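Local atomic coordinates of probable translation initiation factor eIF-2B subunit delta (Schizosaccharomyces pombe, PDB entry 5B04), a protein that forms the delta subunit of eIF2B, the complex that catalyses the exchange of GDP for GTP on the gamma subunit of eIF2. Residues A260-I265 against V290-R295; D267-L272 against E335-F340; L347-L352 against E383-D388; A351-A356 against L430-T435. All blocks are in the same frame, centred on the assembly; numbering follows the deposited sequence.

Interaction 1 (A260-I265 against V290-R295); sequences AATEKI and VGKKFR
Two backbone carbonyls of the turn at the C-terminal end of helix 231-262 converge on the ammonium group of Lys292. NZ donates to Ile265 O at 2.6 Å, lying in the carbonyl plane, and weakly to Thr262 O at 3.3 Å. Both oxygens belong to a type I beta turn from Thr262 to Ile265, so the lysine closes over the turn that leads into strand 269-274 of a Rossmann-like sheet. Thr262 O also accepts Ile265 N, which leaves the lysine bond as its second, weaker one. The lysine comes from the loop between helix 278-289 and strand 294-300, just after Gly291, whose positive phi ends that helix in a Schellman motif. Its chain bends at chi2 (-115°) and then runs straight, which carries NZ across to the carbonyls. Glu263 crosses it at about a right angle, OE1 4.0 Å from NZ, beyond a salt bridge though the opposite charges probably still attract. Thr262 OG1 is turned to its own helix, bonding Val258 O. Away from NZ the contact is apolar: Ile265 CG2 lies 4.2 Å from Lys292 CD and 4.4 Å from CD1 of the Phe294 ring.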
loop_
_atom_site.group_PDB
_atom_site.type_symbol
_atom_site.label_atom_id
_atom_site.label_comp_id
_atom_site.label_asym_id
_atom_site.label_seq_id
_atom_site.Cartn_x
_atom_site.Cartn_y
_atom_site.Cartn_z
ATOM N N ALA G 260 -20.694 -9.512 -29.848
ATOM C CA ALA G 260 -19.445 -10.076 -29.367
ATOM C C ALA G 260 -19.580 -10.473 -27.901
ATOM O O ALA G 260 -19.097 -11.525 -27.485
ATOM C CB ALA G 260 -18.313 -9.080 -29.555
ATOM N N ALA G 261 -20.248 -9.623 -27.129
ATOM C CA ALA G 261 -20.433 -9.863 -25.704
ATOM C C ALA G 261 -21.529 -10.891 -25.431
ATOM O O ALA G 261 -21.417 -11.696 -24.507
ATOM C CB ALA G 261 -20.747 -8.558 -24.990
ATOM N N THR G 262 -22.585 -10.855 -26.240
ATOM C CA THR G 262 -23.742 -11.724 -26.043
ATOM C C THR G 262 -23.382 -13.203 -26.164
ATOM O O THR G 262 -23.899 -14.040 -25.425
ATOM C CB THR G 262 -24.862 -11.399 -27.053
ATOM O OG1 THR G 262 -25.202 -10.010 -26.958
ATOM C CG2 THR G 262 -26.101 -12.238 -26.776
ATOM N N GLU G 263 -22.484 -13.521 -27.091
ATOM C CA GLU G 263 -22.106 -14.909 -27.328
ATOM C C GLU G 263 -21.220 -15.461 -26.215
ATOM O O GLU G 263 -20.918 -16.654 -26.185
ATOM C CB GLU G 263 -21.406 -15.048 -28.681
ATOM C CG GLU G 263 -22.311 -14.740 -29.864
ATOM C CD GLU G 263 -23.549 -15.620 -29.894
ATOM O OE1 GLU G 263 -23.434 -16.828 -29.596
ATOM O OE2 GLU G 263 -24.641 -15.102 -30.211
ATOM N N LYS G 264 -20.806 -14.591 -25.299
ATOM C CA LYS G 264 -20.068 -15.027 -24.121
ATOM C C LYS G 264 -21.032 -15.418 -23.008
ATOM O O LYS G 264 -20.639 -16.040 -22.023
ATOM C CB LYS G 264 -19.111 -13.934 -23.644
ATOM C CG LYS G 264 -17.757 -13.975 -24.328
ATOM C CD LYS G 264 -17.121 -15.347 -24.167
ATOM C CE LYS G 264 -15.771 -15.423 -24.854
ATOM N NZ LYS G 264 -15.099 -16.728 -24.600
ATOM N N ILE G 265 -22.299 -15.054 -23.179
ATOM C CA ILE G 265 -23.339 -15.413 -22.223
ATOM C C ILE G 265 -23.800 -16.850 -22.441
ATOM O O ILE G 265 -24.106 -17.252 -23.564
ATOM C CB ILE G 265 -24.551 -14.467 -22.325
ATOM C CG1 ILE G 265 -24.122 -13.023 -22.059
ATOM C CG2 ILE G 265 -25.646 -14.889 -21.357
ATOM C CD1 ILE G 265 -25.244 -12.019 -22.189
ATOM N N VAL G 290 -32.531 -13.171 -28.185
ATOM C CA VAL G 290 -32.038 -14.330 -28.924
ATOM C C VAL G 290 -32.351 -15.610 -28.140
ATOM O O VAL G 290 -32.028 -16.719 -28.567
ATOM C CB VAL G 290 -30.520 -14.219 -29.205
ATOM C CG1 VAL G 290 -30.087 -15.209 -30.279
ATOM C CG2 VAL G 290 -30.175 -12.816 -29.653
ATOM N N GLY G 291 -32.995 -15.446 -26.989
ATOM C CA GLY G 291 -33.459 -16.579 -26.210
ATOM C C GLY G 291 -32.397 -17.225 -25.343
ATOM O O GLY G 291 -32.234 -18.446 -25.353
ATOM N N LYS G 292 -31.672 -16.405 -24.589
ATOM C CA LYS G 292 -30.700 -16.910 -23.629
ATOM C C LYS G 292 -31.315 -16.934 -22.234
ATOM O O LYS G 292 -31.951 -15.967 -21.814
ATOM C CB LYS G 292 -29.432 -16.056 -23.636
ATOM C CG LYS G 292 -28.680 -16.057 -24.960
ATOM C CD LYS G 292 -27.310 -16.699 -24.821
ATOM C CE LYS G 292 -26.468 -16.485 -26.068
ATOM N NZ LYS G 292 -25.111 -17.080 -25.925
ATOM N N LYS G 293 -31.135 -18.043 -21.523
ATOM C CA LYS G 293 -31.666 -18.167 -20.171
ATOM C C LYS G 293 -30.664 -17.674 -19.133
ATOM O O LYS G 293 -29.649 -18.318 -18.874
ATOM C CB LYS G 293 -32.058 -19.615 -19.870
ATOM C CG LYS G 293 -32.346 -20.466 -21.095
ATOM C CD LYS G 293 -32.337 -21.941 -20.734
ATOM C CE LYS G 293 -33.175 -22.196 -19.490
ATOM N NZ LYS G 293 -33.494 -23.636 -19.309
ATOM N N PHE G 294 -30.968 -16.528 -18.536
ATOM C CA PHE G 294 -30.087 -15.916 -17.552
ATOM C C PHE G 294 -30.873 -14.954 -16.676
ATOM O O PHE G 294 -32.009 -14.600 -16.993
ATOM C CB PHE G 294 -28.939 -15.177 -18.245
ATOM C CG PHE G 294 -29.386 -13.990 -19.050
ATOM C CD1 PHE G 294 -29.868 -14.153 -20.337
ATOM C CD2 PHE G 294 -29.328 -12.712 -18.520
ATOM C CE1 PHE G 294 -30.285 -13.066 -21.079
ATOM C CE2 PHE G 294 -29.743 -11.620 -19.258
ATOM C CZ PHE G 294 -30.221 -11.798 -20.540
ATOM N N ARG G 295 -30.269 -14.532 -15.571
ATOM C CA ARG G 295 -30.854 -13.481 -14.753
ATOM C C ARG G 295 -29.809 -12.413 -14.459
ATOM O O ARG G 295 -28.608 -12.687 -14.462
ATOM C CB ARG G 295 -31.435 -14.049 -13.454
ATOM C CG ARG G 295 -30.446 -14.776 -12.561
ATOM C CD ARG G 295 -31.154 -15.322 -11.330
ATOM N NE ARG G 295 -30.280 -16.136 -10.491
ATOM C CZ ARG G 295 -29.735 -15.716 -9.353
ATOM N NH1 ARG G 295 -29.973 -14.486 -8.917
ATOM N NH2 ARG G 295 -28.952 -16.525 -8.653
#

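Interaction 2 (D267-L272 against E335-F340); sequences DGDVIL and EVTKIF
Glu335 O lies against the side chain of Val270, 3.2 Å from its CB, while the carboxylate turns elsewhere, to Arg295 and to Arg310 of the neighbouring epsilon subunit. Val336 follows with both branches on Leu272: CG1 on CB, and CG2 at 3.7 Å from CD1. At Thr337, chi1 of 61° sets OG1 between the backbone N and the carbonyl carbon, where it accepts Val270 N (2.8 Å) and donates to Asp269 OD1 (3.1 Å) from above the carboxylate plane. Thr337 N and Lys338 N both donate to Val270 O. From Lys338 onward the two chains pair as parallel strands, 269-274 beside 338-342 in the middle of a Rossmann-like sheet; Ile271 pairs with Lys338, their side chains on one face, and Leu272 with Ile339 on the other. Lys338 O accepts Leu272 N (2.8 Å). Lys338 bends at chi4 (62°) to bring NZ to Asp269 OD1 (3.3 Å) in a salt bridge, on the same face of the carboxylate as Thr337 OG1. Asp269 OD2 also accepts Gln266 N, and an alanine at Asp269 would probably leave Lys338 without its counter-charge and the Thr337 hydroxyl without its acceptor. Ile339 rests CG1 on Leu272 CB. Phe340 N then bonds Leu272 O (3.0 Å), and its ring is met obliquely at CD1 by Ile271 CG2.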
loop_
_atom_site.group_PDB
_atom_site.type_symbol
_atom_site.label_atom_id
_atom_site.label_comp_id
_atom_site.label_asym_id
_atom_site.label_seq_id
_atom_site.Cartn_x
_atom_site.Cartn_y
_atom_site.Cartn_z
ATOM N N ASP G 267 -26.249 -20.311 -20.931
ATOM C CA ASP G 267 -27.507 -20.600 -20.249
ATOM C C ASP G 267 -27.286 -20.913 -18.774
ATOM O O ASP G 267 -26.563 -21.846 -18.427
ATOM C CB ASP G 267 -28.237 -21.761 -20.927
ATOM C CG ASP G 267 -28.968 -21.336 -22.186
ATOM O OD1 ASP G 267 -29.086 -20.114 -22.420
ATOM O OD2 ASP G 267 -29.430 -22.222 -22.934
ATOM N N GLY G 268 -27.917 -20.124 -17.911
ATOM C CA GLY G 268 -27.787 -20.303 -16.477
ATOM C C GLY G 268 -26.910 -19.240 -15.850
ATOM O O GLY G 268 -26.645 -19.269 -14.648
ATOM N N ASP G 269 -26.458 -18.296 -16.668
ATOM C CA ASP G 269 -25.598 -17.218 -16.194
ATOM C C ASP G 269 -26.327 -16.281 -15.239
ATOM O O ASP G 269 -27.507 -15.984 -15.417
ATOM C CB ASP G 269 -25.041 -16.413 -17.372
ATOM C CG ASP G 269 -23.697 -16.927 -17.849
ATOM O OD1 ASP G 269 -23.021 -17.639 -17.077
ATOM O OD2 ASP G 269 -23.311 -16.610 -18.994
ATOM N N VAL G 270 -25.607 -15.826 -14.219
ATOM C CA VAL G 270 -26.092 -14.771 -13.342
ATOM C C VAL G 270 -25.196 -13.553 -13.534
ATOM O O VAL G 270 -24.083 -13.497 -13.010
ATOM C CB VAL G 270 -26.104 -15.204 -11.867
ATOM C CG1 VAL G 270 -26.594 -14.070 -10.985
ATOM C CG2 VAL G 270 -26.974 -16.437 -11.687
ATOM N N ILE G 271 -25.689 -12.585 -14.297
ATOM C CA ILE G 271 -24.868 -11.478 -14.768
ATOM C C ILE G 271 -25.040 -10.212 -13.934
ATOM O O ILE G 271 -26.160 -9.792 -13.647
ATOM C CB ILE G 271 -25.183 -11.165 -16.241
ATOM C CG1 ILE G 271 -24.872 -12.385 -17.110
ATOM C CG2 ILE G 271 -24.406 -9.953 -16.717
ATOM C CD1 ILE G 271 -25.232 -12.210 -18.562
ATOM N N LEU G 272 -23.919 -9.608 -13.549
ATOM C CA LEU G 272 -23.939 -8.396 -12.742
ATOM C C LEU G 272 -23.672 -7.158 -13.590
ATOM O O LEU G 272 -22.613 -7.030 -14.204
ATOM C CB LEU G 272 -22.908 -8.493 -11.611
ATOM C CG LEU G 272 -22.982 -7.515 -10.430
ATOM C CD1 LEU G 272 -22.261 -8.102 -9.230
ATOM C CD2 LEU G 272 -22.394 -6.149 -10.768
ATOM N N GLU G 335 -23.599 -15.296 -5.894
ATOM C CA GLU G 335 -24.560 -15.803 -6.866
ATOM C C GLU G 335 -24.118 -15.489 -8.293
ATOM O O GLU G 335 -24.528 -16.156 -9.242
ATOM C CB GLU G 335 -25.949 -15.212 -6.609
ATOM C CG GLU G 335 -26.615 -15.697 -5.331
ATOM C CD GLU G 335 -27.928 -14.989 -5.053
ATOM O OE1 GLU G 335 -28.550 -14.483 -6.012
ATOM O OE2 GLU G 335 -28.343 -14.939 -3.876
ATOM N N VAL G 336 -23.272 -14.473 -8.431
ATOM C CA VAL G 336 -22.862 -13.965 -9.738
ATOM C C VAL G 336 -21.856 -14.879 -10.436
ATOM O O VAL G 336 -20.922 -15.381 -9.811
ATOM C CB VAL G 336 -22.254 -12.554 -9.607
ATOM C CG1 VAL G 336 -21.897 -11.992 -10.973
ATOM C CG2 VAL G 336 -23.220 -11.629 -8.887
ATOM N N THR G 337 -22.055 -15.089 -11.736
ATOM C CA THR G 337 -21.137 -15.893 -12.536
ATOM C C THR G 337 -20.366 -15.039 -13.541
ATOM O O THR G 337 -19.273 -15.412 -13.968
ATOM C CB THR G 337 -21.876 -17.010 -13.297
ATOM O OG1 THR G 337 -22.837 -16.430 -14.190
ATOM C CG2 THR G 337 -22.586 -17.939 -12.326
ATOM N N LYS G 338 -20.938 -13.900 -13.921
ATOM C CA LYS G 338 -20.289 -12.991 -14.865
ATOM C C LYS G 338 -20.582 -11.527 -14.551
ATOM O O LYS G 338 -21.677 -11.181 -14.111
ATOM C CB LYS G 338 -20.720 -13.306 -16.300
ATOM C CG LYS G 338 -19.990 -14.481 -16.926
ATOM C CD LYS G 338 -20.428 -14.709 -18.362
ATOM C CE LYS G 338 -19.710 -15.905 -18.965
ATOM N NZ LYS G 338 -20.019 -17.165 -18.233
ATOM N N ILE G 339 -19.592 -10.671 -14.788
ATOM C CA ILE G 339 -19.739 -9.237 -14.564
ATOM C C ILE G 339 -19.507 -8.458 -15.854
ATOM O O ILE G 339 -18.471 -8.608 -16.502
ATOM C CB ILE G 339 -18.760 -8.729 -13.489
ATOM C CG1 ILE G 339 -19.019 -9.433 -12.157
ATOM C CG2 ILE G 339 -18.881 -7.222 -13.323
ATOM C CD1 ILE G 339 -17.968 -9.153 -11.109
ATOM N N PHE G 340 -20.476 -7.627 -16.223
ATOM C CA PHE G 340 -20.374 -6.824 -17.436
ATOM C C PHE G 340 -20.317 -5.339 -17.104
ATOM O O PHE G 340 -21.163 -4.822 -16.375
ATOM C CB PHE G 340 -21.549 -7.110 -18.371
ATOM C CG PHE G 340 -21.416 -8.397 -19.134
ATOM C CD1 PHE G 340 -21.453 -9.615 -18.478
ATOM C CD2 PHE G 340 -21.259 -8.387 -20.510
ATOM C CE1 PHE G 340 -21.333 -10.801 -19.178
ATOM C CE2 PHE G 340 -21.140 -9.570 -21.216
ATOM C CZ PHE G 340 -21.177 -10.778 -20.548
#

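Interaction 3 (L347-L352 against E383-D388); sequences LSNGAL and ERIQLD
Ile385 packs closely on the turn Ser348-Asn349, its side chain pressed along the two residues. CG1 comes to 3.6 Å from Ser348 CB, and CG2 to 3.8 Å from Asn349 CB; chi1 of -64° puts CG2 anti to the backbone N, which lays it on Asn349 CB while CG1 and CD1 run along Ser348 and the Asn349 N. Beside it, Leu347 crosses Gln386 at about a right angle, CD1 touching CG at 3.6 Å, while CD2 touches Arg384 O. Gln386 is fixed by its amide, NE2 donating in the amide plane to Asp388 O and also bonding Tyr392 O. An alanine in place of Ile385 would probably open a gap beneath Ser348 and Asn349 and strip away the packing it also makes on Leu371 of a neighbouring beta subunit.

The Glu383 end is looser. The one backbone bond between the segments, Ser348 N to Arg384 O, is straight but weak at 3.4 Å, and the hydroxyl of Ser348 turns to Thr382 O. Glu383 is exposed, its CB directed away from the turn, and Arg384 makes a cation-pi contact with Tyr392.

The turn itself is tied by Gly350 N to Leu347 O (3.0 Å) and Leu347 N to Ala351 O, with Asn349 OD1 taking Ala351 N as an Asx turn. With Gly350 at positive phi, this is the type I turn with a G1 beta bulge, here closing the hairpin of strands 345-346 and 352-355.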
loop_
_atom_site.group_PDB
_atom_site.type_symbol
_atom_site.label_atom_id
_atom_site.label_comp_id
_atom_site.label_asym_id
_atom_site.label_seq_id
_atom_site.Cartn_x
_atom_site.Cartn_y
_atom_site.Cartn_z
ATOM N N LEU G 347 -8.191 3.444 -20.303
ATOM C CA LEU G 347 -6.874 4.071 -20.222
ATOM C C LEU G 347 -5.804 3.263 -20.951
ATOM O O LEU G 347 -5.936 2.051 -21.125
ATOM C CB LEU G 347 -6.481 4.275 -18.760
ATOM C CG LEU G 347 -7.445 5.155 -17.961
ATOM C CD1 LEU G 347 -7.101 5.125 -16.482
ATOM C CD2 LEU G 347 -7.435 6.581 -18.491
ATOM N N SER G 348 -4.738 3.943 -21.363
ATOM C CA SER G 348 -3.709 3.337 -22.205
ATOM C C SER G 348 -2.850 2.305 -21.482
ATOM O O SER G 348 -2.127 1.543 -22.121
ATOM C CB SER G 348 -2.808 4.422 -22.798
ATOM O OG SER G 348 -3.480 5.133 -23.821
ATOM N N ASN G 349 -2.917 2.280 -20.155
ATOM C CA ASN G 349 -2.185 1.272 -19.395
ATOM C C ASN G 349 -3.029 0.018 -19.209
ATOM O O ASN G 349 -2.598 -0.944 -18.573
ATOM C CB ASN G 349 -1.746 1.818 -18.036
ATOM C CG ASN G 349 -2.889 1.908 -17.047
ATOM O OD1 ASN G 349 -3.941 2.472 -17.345
ATOM N ND2 ASN G 349 -2.689 1.343 -15.862
ATOM N N GLY G 350 -4.234 0.038 -19.769
ATOM C CA GLY G 350 -5.126 -1.105 -19.708
ATOM C C GLY G 350 -6.186 -0.974 -18.632
ATOM O O GLY G 350 -7.026 -1.857 -18.467
ATOM N N ALA G 351 -6.148 0.133 -17.900
ATOM C CA ALA G 351 -7.087 0.356 -16.806
ATOM C C ALA G 351 -8.434 0.858 -17.315
ATOM O O ALA G 351 -8.508 1.545 -18.333
ATOM C CB ALA G 351 -6.505 1.337 -15.801
ATOM N N LEU G 352 -9.493 0.507 -16.593
ATOM C CA LEU G 352 -10.844 0.930 -16.942
ATOM C C LEU G 352 -11.257 2.164 -16.147
ATOM O O LEU G 352 -11.181 2.179 -14.917
ATOM C CB LEU G 352 -11.837 -0.210 -16.703
ATOM C CG LEU G 352 -13.327 0.143 -16.696
ATOM C CD1 LEU G 352 -13.765 0.697 -18.043
ATOM C CD2 LEU G 352 -14.159 -1.074 -16.316
ATOM N N GLU G 383 -5.105 8.323 -24.682
ATOM C CA GLU G 383 -3.663 8.243 -24.488
ATOM C C GLU G 383 -3.307 8.459 -23.022
ATOM O O GLU G 383 -2.183 8.188 -22.598
ATOM C CB GLU G 383 -2.942 9.273 -25.360
ATOM C CG GLU G 383 -3.057 9.027 -26.854
ATOM C CD GLU G 383 -2.328 10.076 -27.671
ATOM O OE1 GLU G 383 -2.664 11.272 -27.542
ATOM O OE2 GLU G 383 -1.415 9.705 -28.438
ATOM N N ARG G 384 -4.277 8.945 -22.256
ATOM C CA ARG G 384 -4.060 9.304 -20.859
ATOM C C ARG G 384 -3.827 8.081 -19.975
ATOM O O ARG G 384 -4.487 7.053 -20.128
ATOM C CB ARG G 384 -5.253 10.107 -20.332
ATOM C CG ARG G 384 -5.020 10.762 -18.979
ATOM C CD ARG G 384 -6.028 11.874 -18.726
ATOM N NE ARG G 384 -7.328 11.360 -18.303
ATOM C CZ ARG G 384 -8.439 12.089 -18.263
ATOM N NH1 ARG G 384 -8.412 13.361 -18.632
ATOM N NH2 ARG G 384 -9.579 11.543 -17.862
ATOM N N ILE G 385 -2.875 8.203 -19.057
ATOM C CA ILE G 385 -2.610 7.163 -18.069
ATOM C C ILE G 385 -2.524 7.767 -16.674
ATOM O O ILE G 385 -1.626 8.559 -16.386
ATOM C CB ILE G 385 -1.303 6.402 -18.364
ATOM C CG1 ILE G 385 -1.408 5.642 -19.686
ATOM C CG2 ILE G 385 -0.980 5.441 -17.230
ATOM C CD1 ILE G 385 -0.191 4.799 -20.001
ATOM N N GLN G 386 -3.463 7.396 -15.811
ATOM C CA GLN G 386 -3.448 7.860 -14.430
ATOM C C GLN G 386 -3.276 6.685 -13.474
ATOM O O GLN G 386 -3.844 5.613 -13.683
ATOM C CB GLN G 386 -4.723 8.642 -14.108
ATOM C CG GLN G 386 -6.003 7.997 -14.603
ATOM C CD GLN G 386 -7.211 8.897 -14.425
ATOM O OE1 GLN G 386 -7.901 9.228 -15.389
ATOM N NE2 GLN G 386 -7.473 9.298 -13.186
ATOM N N LEU G 387 -2.484 6.897 -12.426
ATOM C CA LEU G 387 -2.112 5.825 -11.509
ATOM C C LEU G 387 -3.059 5.714 -10.318
ATOM O O LEU G 387 -2.987 4.757 -9.548
ATOM C CB LEU G 387 -0.682 6.036 -11.014
ATOM C CG LEU G 387 0.393 6.042 -12.101
ATOM C CD1 LEU G 387 1.740 6.427 -11.515
ATOM C CD2 LEU G 387 0.467 4.687 -12.788
ATOM N N ASP G 388 -3.938 6.698 -10.165
ATOM C CA ASP G 388 -4.937 6.665 -9.104
ATOM C C ASP G 388 -6.229 7.327 -9.567
ATOM O O ASP G 388 -6.270 7.957 -10.623
ATOM C CB ASP G 388 -4.412 7.347 -7.838
ATOM C CG ASP G 388 -4.153 8.826 -8.036
ATOM O OD1 ASP G 388 -3.744 9.213 -9.149
ATOM O OD2 ASP G 388 -4.360 9.601 -7.079
#

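Interaction 4 (A351-A356 against L430-T435). With PO4 (phosphate ion), chain P.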
loop_
_atom_site.group_PDB
_atom_site.type_symbol
_atom_site.label_atom_id
_atom_site.label_comp_id
_atom_site.label_asym_id
_atom_site.label_seq_id
_atom_site.Cartn_x
_atom_site.Cartn_y
_atom_site.Cartn_z
ATOM N N ALA G 351 -6.148 0.133 -17.900
ATOM C CA ALA G 351 -7.087 0.356 -16.806
ATOM C C ALA G 351 -8.434 0.858 -17.315
ATOM O O ALA G 351 -8.508 1.545 -18.333
ATOM C CB ALA G 351 -6.505 1.337 -15.801
ATOM N N LEU G 352 -9.493 0.507 -16.593
ATOM C CA LEU G 352 -10.844 0.930 -16.942
ATOM C C LEU G 352 -11.257 2.164 -16.147
ATOM O O LEU G 352 -11.181 2.179 -14.917
ATOM C CB LEU G 352 -11.837 -0.210 -16.703
ATOM C CG LEU G 352 -13.327 0.143 -16.696
ATOM C CD1 LEU G 352 -13.765 0.697 -18.043
ATOM C CD2 LEU G 352 -14.159 -1.074 -16.316
ATOM N N TYR G 353 -11.695 3.197 -16.858
ATOM C CA TYR G 353 -12.124 4.442 -16.232
ATOM C C TYR G 353 -13.636 4.605 -16.353
ATOM O O TYR G 353 -14.137 5.101 -17.361
ATOM C CB TYR G 353 -11.400 5.633 -16.868
ATOM C CG TYR G 353 -11.708 6.973 -16.238
ATOM C CD1 TYR G 353 -11.048 7.391 -15.089
ATOM C CD2 TYR G 353 -12.642 7.831 -16.805
ATOM C CE1 TYR G 353 -11.322 8.620 -14.515
ATOM C CE2 TYR G 353 -12.920 9.060 -16.237
ATOM C CZ TYR G 353 -12.258 9.450 -15.094
ATOM O OH TYR G 353 -12.538 10.673 -14.530
ATOM N N SER G 354 -14.359 4.175 -15.323
ATOM C CA SER G 354 -15.817 4.237 -15.336
ATOM C C SER G 354 -16.362 4.885 -14.067
ATOM O O SER G 354 -15.655 5.631 -13.391
ATOM C CB SER G 354 -16.409 2.837 -15.508
ATOM O OG SER G 354 -17.824 2.888 -15.569
ATOM N N ARG G 355 -17.620 4.591 -13.748
ATOM C CA ARG G 355 -18.292 5.204 -12.605
ATOM C C ARG G 355 -17.641 4.838 -11.272
ATOM O O ARG G 355 -16.936 3.836 -11.169
ATOM C CB ARG G 355 -19.772 4.818 -12.591
ATOM C CG ARG G 355 -20.582 5.428 -13.727
ATOM C CD ARG G 355 -20.454 6.946 -13.755
ATOM N NE ARG G 355 -20.647 7.543 -12.436
ATOM C CZ ARG G 355 -21.825 7.918 -11.948
ATOM N NH1 ARG G 355 -22.926 7.758 -12.669
ATOM N NH2 ARG G 355 -21.903 8.451 -10.735
ATOM N N ALA G 356 -17.918 5.653 -10.258
ATOM C CA ALA G 356 -17.179 5.669 -8.992
ATOM C C ALA G 356 -17.027 4.326 -8.271
ATOM O O ALA G 356 -16.035 4.112 -7.574
ATOM C CB ALA G 356 -17.827 6.672 -8.048
ATOM N N LEU G 430 -17.204 11.575 -5.689
ATOM C CA LEU G 430 -16.541 11.493 -6.983
ATOM C C LEU G 430 -17.444 10.758 -7.961
ATOM O O LEU G 430 -18.202 9.872 -7.566
ATOM C CB LEU G 430 -15.191 10.784 -6.868
ATOM C CG LEU G 430 -14.172 11.367 -5.888
ATOM C CD1 LEU G 430 -12.868 10.590 -5.961
ATOM C CD2 LEU G 430 -13.937 12.840 -6.166
ATOM N N LYS G 431 -17.368 11.124 -9.235
ATOM C CA LYS G 431 -18.199 10.483 -10.245
ATOM C C LYS G 431 -17.518 9.264 -10.851
ATOM O O LYS G 431 -18.187 8.320 -11.272
ATOM C CB LYS G 431 -18.565 11.474 -11.353
ATOM C CG LYS G 431 -19.585 12.520 -10.942
ATOM C CD LYS G 431 -20.535 12.838 -12.087
ATOM C CE LYS G 431 -21.638 13.787 -11.643
ATOM N NZ LYS G 431 -22.658 13.994 -12.708
ATOM N N TYR G 432 -16.190 9.278 -10.889
ATOM C CA TYR G 432 -15.465 8.257 -11.634
ATOM C C TYR G 432 -14.458 7.467 -10.805
ATOM O O TYR G 432 -14.289 7.704 -9.609
ATOM C CB TYR G 432 -14.770 8.898 -12.832
ATOM C CG TYR G 432 -15.754 9.509 -13.801
ATOM C CD1 TYR G 432 -16.523 8.707 -14.634
ATOM C CD2 TYR G 432 -15.930 10.884 -13.867
ATOM C CE1 TYR G 432 -17.433 9.258 -15.514
ATOM C CE2 TYR G 432 -16.837 11.445 -14.745
ATOM C CZ TYR G 432 -17.585 10.627 -15.567
ATOM O OH TYR G 432 -18.490 11.181 -16.443
ATOM N N ASP G 433 -13.786 6.530 -11.468
ATOM C CA ASP G 433 -13.061 5.474 -10.778
ATOM C C ASP G 433 -12.099 4.749 -11.715
ATOM O O ASP G 433 -12.492 4.304 -12.794
ATOM C CB ASP G 433 -14.064 4.488 -10.184
ATOM C CG ASP G 433 -13.456 3.579 -9.149
ATOM O OD1 ASP G 433 -12.355 3.886 -8.647
ATOM O OD2 ASP G 433 -14.103 2.562 -8.824
ATOM N N VAL G 434 -10.842 4.627 -11.301
ATOM C CA VAL G 434 -9.839 3.948 -12.116
ATOM C C VAL G 434 -9.655 2.499 -11.676
ATOM O O VAL G 434 -9.109 2.227 -10.608
ATOM C CB VAL G 434 -8.480 4.669 -12.059
ATOM C CG1 VAL G 434 -7.439 3.900 -12.859
ATOM C CG2 VAL G 434 -8.612 6.092 -12.577
ATOM N N THR G 435 -10.118 1.573 -12.510
ATOM C CA THR G 435 -9.995 0.151 -12.218
ATOM C C THR G 435 -8.739 -0.425 -12.864
ATOM O O THR G 435 -8.630 -0.455 -14.089
ATOM C CB THR G 435 -11.223 -0.635 -12.710
ATOM O OG1 THR G 435 -12.421 0.071 -12.364
ATOM C CG2 THR G 435 -11.251 -2.019 -12.084
HETATM P P PO4 P . -20.294 8.051 -18.107
HETATM O O1 PO4 P . -19.527 6.926 -17.455
HETATM O O2 PO4 P . -19.362 9.205 -18.387
HETATM O O3 PO4 P . -20.891 7.561 -19.406
HETATM O O4 PO4 P . -21.400 8.510 -17.187
#
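The Tyr353 and Tyr432 rings are near parallel (23°) but so far offset, centroids 5.1 Å apart, that they barely overlap. With CG anti to the backbone N (chi1 -177°), the Tyr353 ring reaches across to Tyr432, where OH comes near CB and CE2 sits over the face of the second ring. Val434 CG2 meets the edge of the Tyr353 ring at CD1, 3.7 Å away. Arg355 folds back at chi2 and chi3, and its NE donates to Lys431 O at 2.8 Å, with the oxygen close to the guanidinium plane; Ala356 N adds a weak bond to that carbonyl. Thr435 and Leu352 exchange two backbone bonds, Thr435 N to Leu352 O measuring 2.7 Å, and Ser354 N bonds Asp433 O at 3.1 Å.

A second shell orients these groups. Tyr353 OH bonds Tyr392 O, Arg355 NH1 forms a salt bridge with Glu306, and Asp433 is held by Ser359 at OD2 and by Ser389 at OD1. The Tyr432 ring is stacked with His344, and its hydroxyl donates to O2 of a phosphate ion (2.9 Å) while bonded to Arg163. The phosphate, probably picked up from the crystallisation liquor, is also bound by Ser160 N; the nearest atom of Arg355 to it is CD, 3.8 Å from O1, a contact and not a bond.

Leu352, Ser354, Asp433 and Thr435 share one face of the sheet, and Tyr353 and Val434 the other, the alternation of an antiparallel beta pair, strands 352-355 and 425-435, the two inner strands of a four-stranded sheet.

In the fold
Interactions 1 and 2 are neighbours, their centres 10 Å apart, and join through the large sheet: Lys293 O lies 2.7 Å from Gly268 N and Arg295 O lies 2.9 Å from Ile271 N, both probable hydrogen bonds between strands 294-300 and 269-274. Interactions 3 and 4 form a second pair, also 10 Å centre to centre, sharing Ala351 and Leu352; Leu347 CD1 packs 3.8 Å from Val434 CG1. The two pairs do not touch. Nearest atoms of interaction 2 are about 8 Å from either interaction 3 or 4, and those of interaction 1 about 13 Å. Of the four contacts, interaction 4 holds the phosphate ion, at the small antiparallel sheet.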